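Local atomic coordinates of At5g01750 protein (Arabidopsis thaliana, PDB entry 1ZXU), a protein that is of unknown function but belongs to the LURP-one-related family and might be related to phospholipid scramblases and tubby-like membrane-tethered transcription factors. Residues A[131-136]-A[201-206]. Sequence-based numbering, arbitrary orientation.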
ATOM      1  N   LEU A 131      -5.516  10.724   1.636  1.00 18.03           N
ATOM      2  CA  LEU A 131      -5.789   9.879   0.467  1.00 13.88           C
ATOM      3  C   LEU A 131      -7.193   9.208   0.645  1.00 14.17           C
ATOM      4  O   LEU A 131      -7.551   8.778   1.733  1.00 16.49           O
ATOM      5  CB  LEU A 131      -4.729   8.766   0.321  1.00 14.66           C
ATOM      6  CG  LEU A 131      -3.251   9.122   0.198  1.00 20.05           C
ATOM      7  CD1 LEU A 131      -2.427   7.826   0.244  1.00 19.36           C
ATOM      8  CD2 LEU A 131      -3.006   9.876  -1.170  1.00 20.19           C
ATOM      9  N   ASP A 132      -7.965   9.120  -0.434  1.00 13.61           N
ATOM     10  CA  ASP A 132      -9.225   8.360  -0.462  1.00 11.96           C
ATOM     11  C   ASP A 132      -9.069   7.205  -1.426  1.00 14.17           C
ATOM     12  O   ASP A 132      -8.544   7.388  -2.533  1.00 14.28           O
ATOM     13  CB  ASP A 132     -10.363   9.244  -0.965  1.00 15.43           C
ATOM     14  CG  ASP A 132     -10.712  10.327   0.060  1.00 28.06           C
ATOM     15  OD1 ASP A 132     -10.549  10.067   1.271  1.00 29.27           O
ATOM     16  OD2 ASP A 132     -11.128  11.413  -0.340  1.00 28.79           O
ATOM     17  N   VAL A 133      -9.536   6.034  -0.997  1.00 12.92           N
ATOM     18  CA  VAL A 133      -9.436   4.841  -1.812  1.00 11.99           C
ATOM     19  C   VAL A 133     -10.812   4.380  -2.213  1.00 12.37           C
ATOM     20  O   VAL A 133     -11.687   4.219  -1.353  1.00 12.58           O
ATOM     21  CB  VAL A 133      -8.795   3.693  -0.964  1.00 14.58           C
ATOM     22  CG1 VAL A 133      -8.685   2.424  -1.846  1.00 13.21           C
ATOM     23  CG2 VAL A 133      -7.439   4.210  -0.425  1.00 14.06           C
ATOM     24  N   PHE A 134     -10.971   4.080  -3.485  1.00 14.35           N
ATOM     25  CA  PHE A 134     -12.248   3.569  -4.063  1.00 13.41           C
ATOM     26  C   PHE A 134     -12.009   2.226  -4.716  1.00 13.61           C
ATOM     27  O   PHE A 134     -11.229   2.132  -5.652  1.00 15.20           O
ATOM     28  CB  PHE A 134     -12.754   4.545  -5.119  1.00 15.84           C
ATOM     29  CG  PHE A 134     -12.940   5.929  -4.582  1.00 14.98           C
ATOM     30  CD1 PHE A 134     -14.176   6.332  -4.099  1.00 24.54           C
ATOM     31  CD2 PHE A 134     -11.869   6.806  -4.581  1.00 13.32           C
ATOM     32  CE1 PHE A 134     -14.344   7.614  -3.584  1.00 22.55           C
ATOM     33  CE2 PHE A 134     -12.006   8.074  -4.019  1.00 17.57           C
ATOM     34  CZ  PHE A 134     -13.299   8.449  -3.538  1.00 15.07           C
ATOM     35  N   LEU A 135     -12.680   1.183  -4.228  1.00 12.82           N
ATOM     36  CA  LEU A 135     -12.506  -0.125  -4.852  1.00 15.57           C
ATOM     37  C   LEU A 135     -12.998  -0.105  -6.302  1.00 17.07           C
ATOM     38  O   LEU A 135     -13.864   0.725  -6.659  1.00 17.90           O
ATOM     39  CB  LEU A 135     -13.221  -1.225  -4.034  1.00 16.88           C
ATOM     40  CG  LEU A 135     -12.716  -1.377  -2.591  1.00 17.41           C
ATOM     41  CD1 LEU A 135     -13.730  -2.272  -1.809  1.00 24.39           C
ATOM     42  CD2 LEU A 135     -11.316  -1.970  -2.555  1.00 21.07           C
ATOM     43  N   GLY A 136     -12.460  -1.007  -7.113  1.00 19.46           N
ATOM     44  CA  GLY A 136     -12.728  -1.029  -8.555  1.00 21.45           C
ATOM     45  C   GLY A 136     -14.218  -1.025  -8.899  1.00 23.44           C
ATOM     46  O   GLY A 136     -14.601  -0.420  -9.910  1.00 25.18           O
ATOM     47  N   ALA A 201       0.546  -2.146   2.114  1.00 10.33           N
ATOM     48  CA  ALA A 201       1.884  -1.912   1.555  1.00 11.05           C
ATOM     49  C   ALA A 201       1.707  -1.046   0.305  1.00 10.95           C
ATOM     50  O   ALA A 201       2.485  -0.131   0.126  1.00 11.08           O
ATOM     51  CB  ALA A 201       2.541  -3.245   1.140  1.00 10.49           C
ATOM     52  N   SER A 202       0.660  -1.268  -0.507  1.00 11.43           N
ATOM     53  CA  SER A 202       0.535  -0.383  -1.658  1.00 12.97           C
ATOM     54  C   SER A 202       0.269   1.078  -1.285  1.00 12.92           C
ATOM     55  O   SER A 202       0.723   2.026  -1.969  1.00 12.24           O
ATOM     56  CB  SER A 202      -0.552  -0.915  -2.626  1.00 14.24           C
ATOM     57  OG  SER A 202      -1.835  -0.603  -2.102  1.00 17.08           O
ATOM     58  N   LEU A 203      -0.465   1.289  -0.172  1.00 10.83           N
ATOM     59  CA  LEU A 203      -0.712   2.635   0.292  1.00 11.72           C
ATOM     60  C   LEU A 203       0.575   3.304   0.765  1.00 10.97           C
ATOM     61  O   LEU A 203       0.756   4.494   0.588  1.00 13.82           O
ATOM     62  CB  LEU A 203      -1.803   2.638   1.407  1.00 11.22           C
ATOM     63  CG  LEU A 203      -3.167   2.153   0.912  1.00 13.86           C
ATOM     64  CD1 LEU A 203      -4.182   2.253   2.114  1.00 15.08           C
ATOM     65  CD2 LEU A 203      -3.712   3.028  -0.213  1.00 14.16           C
ATOM     66  N   VAL A 204       1.423   2.537   1.473  1.00 11.54           N
ATOM     67  CA  VAL A 204       2.714   3.025   1.929  1.00 11.42           C
ATOM     68  C   VAL A 204       3.563   3.476   0.744  1.00 12.10           C
ATOM     69  O   VAL A 204       4.179   4.559   0.784  1.00 13.13           O
ATOM     70  CB  VAL A 204       3.431   1.946   2.731  1.00 13.11           C
ATOM     71  CG1 VAL A 204       4.947   2.360   2.998  1.00 11.76           C
ATOM     72  CG2 VAL A 204       2.631   1.690   4.052  1.00 12.93           C
ATOM     73  N   VAL A 205       3.506   2.696  -0.323  1.00 11.02           N
ATOM     74  CA  VAL A 205       4.189   3.045  -1.573  1.00 10.38           C
ATOM     75  C   VAL A 205       3.681   4.382  -2.148  1.00 11.09           C
ATOM     76  O   VAL A 205       4.470   5.246  -2.518  1.00 13.26           O
ATOM     77  CB  VAL A 205       4.116   1.914  -2.600  1.00 12.37           C
ATOM     78  CG1 VAL A 205       4.712   2.380  -3.951  1.00 14.78           C
ATOM     79  CG2 VAL A 205       4.879   0.659  -2.037  1.00 14.98           C
ATOM     80  N   ILE A 206       2.379   4.519  -2.214  1.00  9.83           N
ATOM     81  CA  ILE A 206       1.772   5.789  -2.678  1.00 12.39           C
ATOM     82  C   ILE A 206       2.139   6.981  -1.766  1.00 12.92           C
ATOM     83  O   ILE A 206       2.435   8.097  -2.260  1.00 15.95           O
ATOM     84  CB  ILE A 206       0.240   5.634  -2.813  1.00 13.42           C
ATOM     85  CG1 ILE A 206      -0.064   4.690  -3.979  1.00 13.49           C
ATOM     86  CG2 ILE A 206      -0.406   6.986  -3.047  1.00 14.74           C
ATOM     87  CD1 ILE A 206      -1.525   4.208  -4.029  1.00 18.60           C
TER
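Strand 131-135 lies against helix 197-211, L131 touching I206 and V133 touching L203, while the closest CA atoms, those of L131 and L203, stay 8.8 Å apart. This is the tubby-like fold, a closed antiparallel barrel with a mostly hydrophobic helix running through its middle. Alternation along the strand sends L131 and V133 inward, while D132 and F134 project from the other face of the sheet. On the helix, L203 and I206 are three residues apart, nearly one turn, and so share the side that meets this strand. The gamma-branched leucines carry their methyls far from the backbone; V133 and I206, branched at CB, keep theirs close to it, a shape that suits valine to a strand. All four are buried. V119 of strand 115-120 touches L131, V133 and I206, and V148 of strand 146-149 touches L131 and L203, carrying the apolar layer onto both neighbouring strands. I206 meets L131 with its short branch: chi1 of -69° sets CG2 anti to the backbone N, and this methyl lies 4.0 Å from CD1 of L131. Both pairs meet at an angle, through end methyls and not lengthwise; in the second, CG2 of V133 lies 3.9 Å from CD2 of L203.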